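Local atomic coordinates of unsaturated glucuronyl hydrolase (Streptococcus agalactiae, PDB entry 2ZZR), a protein that hydrolyses unsaturated hyaluronan, chondroitin and heparin disaccharides, releasing the 4,5-unsaturated uronic acid from their non-reducing end. Residues K95-F100 / V133-A138; R302-T307 / R340-Q345. All coordinates share one frame; numbering follows the deposited sequence.

Interaction 1. Residues K95-F100 / V133-A138; sequences KNVLSF and VKALEA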
ATOM      1  N   LYS A  95      14.517  15.813  -7.854  1.00 19.66           N
ATOM      2  CA  LYS A  95      15.458  15.117  -8.726  1.00 19.96           C
ATOM      3  C   LYS A  95      14.973  13.695  -9.016  1.00 19.68           C
ATOM      4  O   LYS A  95      15.061  13.231 -10.160  1.00 20.06           O
ATOM      5  CB  LYS A  95      16.864  15.125  -8.132  1.00 20.12           C
ATOM      6  CG  LYS A  95      17.585  16.453  -8.360  1.00 22.23           C
ATOM      7  CD  LYS A  95      18.938  16.473  -7.692  1.00 25.56           C
ATOM      8  CE  LYS A  95      19.518  17.882  -7.701  1.00 28.24           C
ATOM      9  NZ  LYS A  95      20.676  17.986  -6.773  1.00 30.87           N
ATOM     10  N   ASN A  96      14.442  13.021  -7.991  1.00 19.17           N
ATOM     11  CA  ASN A  96      13.777  11.722  -8.187  1.00 18.62           C
ATOM     12  C   ASN A  96      12.648  11.846  -9.207  1.00 18.12           C
ATOM     13  O   ASN A  96      12.547  11.045 -10.133  1.00 17.77           O
ATOM     14  CB  ASN A  96      13.217  11.167  -6.870  1.00 18.40           C
ATOM     15  CG  ASN A  96      14.283  10.633  -5.937  1.00 18.45           C
ATOM     16  OD1 ASN A  96      15.492  10.684  -6.222  1.00 20.72           O
ATOM     17  ND2 ASN A  96      13.841  10.126  -4.794  1.00 15.85           N
ATOM     18  N   VAL A  97      11.804  12.863  -9.040  1.00 17.93           N
ATOM     19  CA  VAL A  97      10.723  13.148  -9.988  1.00 18.08           C
ATOM     20  C   VAL A  97      11.227  13.246 -11.436  1.00 18.29           C
ATOM     21  O   VAL A  97      10.616  12.694 -12.353  1.00 18.09           O
ATOM     22  CB  VAL A  97       9.929  14.423  -9.581  1.00 17.83           C
ATOM     23  CG1 VAL A  97       8.976  14.857 -10.683  1.00 18.38           C
ATOM     24  CG2 VAL A  97       9.175  14.173  -8.277  1.00 17.57           C
ATOM     25  N   LEU A  98      12.344  13.944 -11.639  1.00 18.82           N
ATOM     26  CA  LEU A  98      12.900  14.085 -12.985  1.00 19.03           C
ATOM     27  C   LEU A  98      13.365  12.736 -13.542  1.00 18.78           C
ATOM     28  O   LEU A  98      13.195  12.460 -14.734  1.00 18.81           O
ATOM     29  CB  LEU A  98      14.023  15.128 -13.013  1.00 19.83           C
ATOM     30  CG  LEU A  98      13.577  16.582 -12.768  1.00 20.64           C
ATOM     31  CD1 LEU A  98      14.775  17.539 -12.780  1.00 21.82           C
ATOM     32  CD2 LEU A  98      12.535  17.022 -13.781  1.00 21.47           C
ATOM     33  N   SER A  99      13.919  11.902 -12.662  1.00 18.42           N
ATOM     34  CA  SER A  99      14.289  10.526 -12.991  1.00 18.55           C
ATOM     35  C   SER A  99      13.066   9.700 -13.395  1.00 18.18           C
ATOM     36  O   SER A  99      13.119   8.936 -14.358  1.00 17.92           O
ATOM     37  CB  SER A  99      15.011   9.866 -11.813  1.00 18.71           C
ATOM     38  OG  SER A  99      15.267   8.491 -12.061  1.00 19.56           O
ATOM     39  N   PHE A 100      11.968   9.846 -12.654  1.00 17.92           N
ATOM     40  CA  PHE A 100      10.715   9.175 -13.020  1.00 17.83           C
ATOM     41  C   PHE A 100      10.170   9.653 -14.365  1.00 17.86           C
ATOM     42  O   PHE A 100       9.653   8.861 -15.149  1.00 18.17           O
ATOM     43  CB  PHE A 100       9.667   9.310 -11.904  1.00 17.48           C
ATOM     44  CG  PHE A 100       9.927   8.412 -10.729  1.00 17.18           C
ATOM     45  CD1 PHE A 100      10.409   8.928  -9.532  1.00 15.96           C
ATOM     46  CD2 PHE A 100       9.704   7.040 -10.823  1.00 16.56           C
ATOM     47  CE1 PHE A 100      10.663   8.102  -8.441  1.00 15.79           C
ATOM     48  CE2 PHE A 100       9.956   6.203  -9.743  1.00 15.84           C
ATOM     49  CZ  PHE A 100      10.437   6.730  -8.549  1.00 16.26           C
ATOM     50  N   VAL A 133       4.752  21.078 -12.784  1.00 22.58           N
ATOM     51  CA  VAL A 133       4.199  20.654 -14.074  1.00 22.80           C
ATOM     52  C   VAL A 133       4.883  19.421 -14.676  1.00 22.39           C
ATOM     53  O   VAL A 133       4.256  18.677 -15.430  1.00 22.22           O
ATOM     54  CB  VAL A 133       4.160  21.811 -15.113  1.00 23.04           C
ATOM     55  CG1 VAL A 133       3.218  22.918 -14.633  1.00 23.70           C
ATOM     56  CG2 VAL A 133       5.559  22.354 -15.392  1.00 24.06           C
ATOM     57  N   LYS A 134       6.157  19.210 -14.352  1.00 22.34           N
ATOM     58  CA  LYS A 134       6.866  18.010 -14.816  1.00 22.40           C
ATOM     59  C   LYS A 134       6.424  16.783 -14.016  1.00 22.05           C
ATOM     60  O   LYS A 134       6.351  15.675 -14.555  1.00 22.13           O
ATOM     61  CB  LYS A 134       8.383  18.191 -14.752  1.00 22.86           C
ATOM     62  CG  LYS A 134       8.927  19.117 -15.844  1.00 24.09           C
ATOM     63  CD  LYS A 134      10.450  19.092 -15.905  1.00 27.16           C
ATOM     64  CE  LYS A 134      10.971  19.928 -17.074  1.00 29.03           C
ATOM     65  NZ  LYS A 134      10.836  19.220 -18.384  1.00 30.55           N
ATOM     66  N   ALA A 135       6.121  16.995 -12.736  1.00 21.63           N
ATOM     67  CA  ALA A 135       5.527  15.952 -11.891  1.00 21.04           C
ATOM     68  C   ALA A 135       4.150  15.536 -12.424  1.00 20.91           C
ATOM     69  O   ALA A 135       3.825  14.343 -12.472  1.00 20.52           O
ATOM     70  CB  ALA A 135       5.433  16.424 -10.442  1.00 21.00           C
ATOM     71  N   LEU A 136       3.351  16.520 -12.838  1.00 20.62           N
ATOM     72  CA  LEU A 136       2.068  16.253 -13.474  1.00 20.55           C
ATOM     73  C   LEU A 136       2.241  15.501 -14.795  1.00 20.40           C
ATOM     74  O   LEU A 136       1.550  14.520 -15.050  1.00 20.13           O
ATOM     75  CB  LEU A 136       1.280  17.550 -13.691  1.00 20.64           C
ATOM     76  CG  LEU A 136      -0.084  17.439 -14.379  1.00 20.71           C
ATOM     77  CD1 LEU A 136      -1.039  16.533 -13.596  1.00 20.68           C
ATOM     78  CD2 LEU A 136      -0.706  18.821 -14.589  1.00 20.82           C
ATOM     79  N   GLU A 137       3.171  15.972 -15.623  1.00 20.14           N
ATOM     80  CA  GLU A 137       3.453  15.358 -16.917  1.00 20.25           C
ATOM     81  C   GLU A 137       3.803  13.876 -16.758  1.00 19.24           C
ATOM     82  O   GLU A 137       3.256  13.026 -17.460  1.00 19.17           O
ATOM     83  CB  GLU A 137       4.601  16.100 -17.604  1.00 20.19           C
ATOM     84  CG  GLU A 137       4.961  15.567 -18.983  1.00 21.40           C
ATOM     85  CD  GLU A 137       6.216  16.210 -19.550  1.00 22.04           C
ATOM     86  OE1 GLU A 137       6.767  15.659 -20.523  1.00 24.79           O
ATOM     87  OE2 GLU A 137       6.659  17.252 -19.018  1.00 24.15           O
ATOM     88  N   ALA A 138       4.705  13.583 -15.827  1.00 18.79           N
ATOM     89  CA  ALA A 138       5.123  12.204 -15.560  1.00 18.25           C
ATOM     90  C   ALA A 138       3.942  11.355 -15.093  1.00 18.11           C
ATOM     91  O   ALA A 138       3.800  10.200 -15.502  1.00 17.84           O
ATOM     92  CB  ALA A 138       6.239  12.173 -14.532  1.00 18.22           C
TER

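Interaction 2. Residues R302-T307 / R340-Q345; sequences RDTSAT and RSLIEQ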
ATOM      1  N   ARG A 302       7.377 -11.537  11.645  1.00 20.09           N
ATOM      2  CA  ARG A 302       6.258 -10.630  11.408  1.00 18.77           C
ATOM      3  C   ARG A 302       6.375 -10.060  10.010  1.00 18.13           C
ATOM      4  O   ARG A 302       7.429 -10.160   9.374  1.00 17.93           O
ATOM      5  CB  ARG A 302       6.269  -9.476  12.419  1.00 18.74           C
ATOM      6  CG  ARG A 302       6.375  -9.886  13.882  1.00 18.89           C
ATOM      7  CD  ARG A 302       5.330 -10.928  14.259  1.00 19.92           C
ATOM      8  NE  ARG A 302       5.386 -11.259  15.679  1.00 21.91           N
ATOM      9  CZ  ARG A 302       4.660 -10.666  16.627  1.00 22.89           C
ATOM     10  NH1 ARG A 302       3.799  -9.699  16.320  1.00 22.66           N
ATOM     11  NH2 ARG A 302       4.795 -11.047  17.890  1.00 22.61           N
ATOM     12  N   ASP A 303       5.278  -9.490   9.511  1.00 17.02           N
ATOM     13  CA  ASP A 303       5.369  -8.581   8.384  1.00 16.17           C
ATOM     14  C   ASP A 303       4.773  -7.247   8.804  1.00 16.13           C
ATOM     15  O   ASP A 303       3.568  -7.023   8.664  1.00 15.93           O
ATOM     16  CB  ASP A 303       4.678  -9.104   7.127  1.00 15.89           C
ATOM     17  CG  ASP A 303       4.793  -8.125   5.959  1.00 15.06           C
ATOM     18  OD1 ASP A 303       3.943  -8.174   5.052  1.00 14.03           O
ATOM     19  OD2 ASP A 303       5.724  -7.284   5.970  1.00 15.17           O
ATOM     20  N   THR A 304       5.636  -6.369   9.308  1.00 15.59           N
ATOM     21  CA  THR A 304       5.220  -5.048   9.773  1.00 15.43           C
ATOM     22  C   THR A 304       4.649  -4.200   8.637  1.00 14.94           C
ATOM     23  O   THR A 304       3.814  -3.327   8.885  1.00 14.57           O
ATOM     24  CB  THR A 304       6.378  -4.288  10.433  1.00 15.55           C
ATOM     25  OG1 THR A 304       7.506  -4.283   9.552  1.00 15.40           O
ATOM     26  CG2 THR A 304       6.769  -4.942  11.751  1.00 16.09           C
ATOM     27  N   SER A 305       5.084  -4.451   7.399  1.00 14.36           N
ATOM     28  CA  SER A 305       4.594  -3.653   6.264  1.00 14.11           C
ATOM     29  C   SER A 305       3.094  -3.852   6.046  1.00 14.24           C
ATOM     30  O   SER A 305       2.405  -2.930   5.623  1.00 13.87           O
ATOM     31  CB  SER A 305       5.380  -3.919   4.971  1.00 14.27           C
ATOM     32  OG  SER A 305       5.063  -5.177   4.389  1.00 13.65           O
ATOM     33  N   ALA A 306       2.602  -5.054   6.347  1.00 13.82           N
ATOM     34  CA  ALA A 306       1.172  -5.355   6.237  1.00 14.07           C
ATOM     35  C   ALA A 306       0.396  -4.544   7.268  1.00 13.88           C
ATOM     36  O   ALA A 306      -0.663  -3.989   6.973  1.00 14.29           O
ATOM     37  CB  ALA A 306       0.922  -6.844   6.435  1.00 14.00           C
ATOM     38  N   THR A 307       0.947  -4.462   8.475  1.00 13.58           N
ATOM     39  CA  THR A 307       0.310  -3.731   9.563  1.00 13.25           C
ATOM     40  C   THR A 307       0.337  -2.213   9.303  1.00 13.00           C
ATOM     41  O   THR A 307      -0.677  -1.532   9.508  1.00 12.88           O
ATOM     42  CB  THR A 307       0.922  -4.142  10.929  1.00 13.18           C
ATOM     43  OG1 THR A 307       0.627  -5.530  11.162  1.00 13.74           O
ATOM     44  CG2 THR A 307       0.324  -3.324  12.074  1.00 13.75           C
ATOM     45  N   ARG A 340       0.886   2.210  17.615  1.00 17.77           N
ATOM     46  CA  ARG A 340       1.679   2.278  18.850  1.00 18.71           C
ATOM     47  C   ARG A 340       2.713   1.152  18.890  1.00 18.82           C
ATOM     48  O   ARG A 340       3.887   1.398  19.164  1.00 18.95           O
ATOM     49  CB  ARG A 340       0.800   2.216  20.102  1.00 18.56           C
ATOM     50  CG  ARG A 340       1.622   2.253  21.397  1.00 19.19           C
ATOM     51  CD  ARG A 340       0.767   2.207  22.654  1.00 19.30           C
ATOM     52  NE  ARG A 340      -0.034   3.417  22.842  1.00 20.01           N
ATOM     53  CZ  ARG A 340       0.447   4.600  23.223  1.00 21.05           C
ATOM     54  NH1 ARG A 340       1.744   4.763  23.455  1.00 20.76           N
ATOM     55  NH2 ARG A 340      -0.374   5.632  23.370  1.00 21.76           N
ATOM     56  N   SER A 341       2.270  -0.073  18.607  1.00 19.22           N
ATOM     57  CA  SER A 341       3.175  -1.221  18.575  1.00 19.70           C
ATOM     58  C   SER A 341       4.286  -1.053  17.539  1.00 19.53           C
ATOM     59  O   SER A 341       5.446  -1.362  17.818  1.00 19.45           O
ATOM     60  CB  SER A 341       2.414  -2.518  18.331  1.00 19.90           C
ATOM     61  OG  SER A 341       1.731  -2.918  19.503  1.00 22.44           O
ATOM     62  N   LEU A 342       3.941  -0.549  16.352  1.00 18.91           N
ATOM     63  CA  LEU A 342       4.962  -0.297  15.340  1.00 18.63           C
ATOM     64  C   LEU A 342       6.015   0.688  15.856  1.00 18.90           C
ATOM     65  O   LEU A 342       7.218   0.430  15.758  1.00 19.21           O
ATOM     66  CB  LEU A 342       4.340   0.191  14.026  1.00 18.28           C
ATOM     67  CG  LEU A 342       3.480  -0.812  13.250  1.00 17.64           C
ATOM     68  CD1 LEU A 342       2.949  -0.163  11.987  1.00 16.21           C
ATOM     69  CD2 LEU A 342       4.249  -2.097  12.905  1.00 16.38           C
ATOM     70  N   ILE A 343       5.554   1.800  16.428  1.00 19.02           N
ATOM     71  CA  ILE A 343       6.439   2.836  16.947  1.00 19.12           C
ATOM     72  C   ILE A 343       7.333   2.287  18.061  1.00 19.64           C
ATOM     73  O   ILE A 343       8.553   2.494  18.046  1.00 19.64           O
ATOM     74  CB  ILE A 343       5.633   4.051  17.494  1.00 19.12           C
ATOM     75  CG1 ILE A 343       4.946   4.805  16.351  1.00 18.56           C
ATOM     76  CG2 ILE A 343       6.544   5.006  18.277  1.00 18.97           C
ATOM     77  CD1 ILE A 343       3.834   5.742  16.820  1.00 18.95           C
ATOM     78  N   GLU A 344       6.722   1.580  19.006  1.00 20.33           N
ATOM     79  CA  GLU A 344       7.397   1.219  20.255  1.00 21.44           C
ATOM     80  C   GLU A 344       8.230  -0.057  20.169  1.00 21.85           C
ATOM     81  O   GLU A 344       9.174  -0.239  20.947  1.00 22.16           O
ATOM     82  CB  GLU A 344       6.383   1.094  21.395  1.00 21.50           C
ATOM     83  CG  GLU A 344       5.718   2.409  21.784  1.00 21.74           C
ATOM     84  CD  GLU A 344       4.744   2.271  22.944  1.00 22.03           C
ATOM     85  OE1 GLU A 344       4.483   1.136  23.396  1.00 22.42           O
ATOM     86  OE2 GLU A 344       4.228   3.316  23.400  1.00 23.75           O
ATOM     87  N   GLN A 345       7.887  -0.940  19.236  1.00 22.08           N
ATOM     88  CA  GLN A 345       8.515  -2.262  19.201  1.00 22.34           C
ATOM     89  C   GLN A 345       9.206  -2.606  17.886  1.00 22.10           C
ATOM     90  O   GLN A 345      10.071  -3.491  17.856  1.00 22.21           O
ATOM     91  CB  GLN A 345       7.504  -3.360  19.561  1.00 22.78           C
ATOM     92  CG  GLN A 345       6.918  -3.274  20.980  1.00 24.83           C
ATOM     93  CD  GLN A 345       7.975  -3.330  22.080  1.00 28.19           C
ATOM     94  OE1 GLN A 345       7.933  -2.545  23.030  1.00 29.46           O
ATOM     95  NE2 GLN A 345       8.922  -4.262  21.958  1.00 28.18           N
TER

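Interaction 1. Residues K95-F100 / V133-A138
V97 and A135 make the close-packed part of this contact. The CG1 methyl of V97 is directed at the backbone of the other helix and settles 3.8 Å from A135 CA. V97 CG1 also lies 3.9 Å from A135 CB, so that one methyl touches both CA and CB of A135. The rotation about the first side-chain bond explains the reach: with chi1 at 170°, CG1 is swung opposite the backbone nitrogen and projects across the gap, while V97 as a whole also packs on E126 of helix 115-130. Small size at A135 lets the helices approach until V97 CA and A135 CA stand 6.2 Å apart.

Beside it, where L98 faces K134, the character changes. L98 CA and K134 CA are 7.4 Å apart, and both residues are exposed. The gap is bridged by side chains alone: L98 CD2 rests 3.6 Å from K134 CD, a methyl against the aliphatic shaft of the lysine. The nearly extended stem of K134 brings CD to the leucine, and the bend at the last torsion (chi4 -78°) turns NZ only beyond that point. Deeper in, A138 and F100 approach less closely, A138 CB staying 5.2 Å from F100 CB. L101, just past the first segment, is touched by K134, E137 and A138.

At the beginning of helix 133-147, D132 accepts a hydrogen bond from A135 N. The two helices run in the same general direction, and the chain returns between them through helix 115-130. Such a pairing of successive outer helices around an intervening inner one is characteristic of the (alpha/alpha)6 barrel of family 88 glycoside hydrolases.

Interaction 2. Residues R302-T307 / R340-Q345
L342 reaches from helix 328-346 to the opening turn of helix 304-318 and lies against T304 and T307. The two helices follow one another in the chain and run in opposite directions, an inner and an outer member of the (alpha/alpha)6 barrel, and the contact joins the beginning of the first to the last turns of the second. T304 CA and L342 CA are 7.3 Å apart, wide enough for a leucine side chain to fill the interval.

The fork of L342 divides its work. L342 CD2 sits 3.9 Å from T304 CB and also meets the CG2 methyl of that threonine, whereas L342 CD1 is 4.1 Å from T307 CG2. The contact is therefore entirely apolar, although two of its three residues carry hydroxyls. Those hydroxyls are engaged elsewhere: T304 OG1 bonds to the carbonyl oxygen of L359, and T307 OG1 pairs with S288 OG. T307 OG1 stands beside the backbone nitrogen (chi1 -64°), which leaves CG2 opposite that nitrogen and facing the leucine. Y382 of helix 376-390 packs on L342 as well, Y346 on T304 and M338 on T307. All three residues are buried.

Just before the helix begins, D303 occupies the N-cap position. Its OD1 forms a salt bridge with R246, which links the start of the inner helix to a residue that probably binds substrate. OD2 accepts from V362 N and, weakly, from S305 N. On the outer helix, R340 NH1 approaches E344 OE2 to 2.9 Å, with the acceptor in the guanidinium plane but the nitrogen above that of the carboxylate. A further grip on the cap is the S305 hydroxyl, S305 OG donating to the syn side of D303 OD2 at 2.7 Å.

Overall arrangement
The two contacts illustrate two ways in which one helical barrel is knit together. Interaction 1 joins helices of the outer layer near the periphery, and interaction 2 spans from inner to outer layer; the centre of interaction 1 lies about 21 Å from the centre of the chain, that of interaction 2 about 14 Å. Their centres are 32 Å apart and their nearest atoms about 18 Å, so neither touches the other, and they follow in series along the chain. Interaction 1 lies away from the catalytic and substrate-binding residues. Interaction 2 stands closer: the T304 side chain is about 8 Å from that of R246, and the T307 side chain about 12 Å from that of W250, both probable substrate-binding residues.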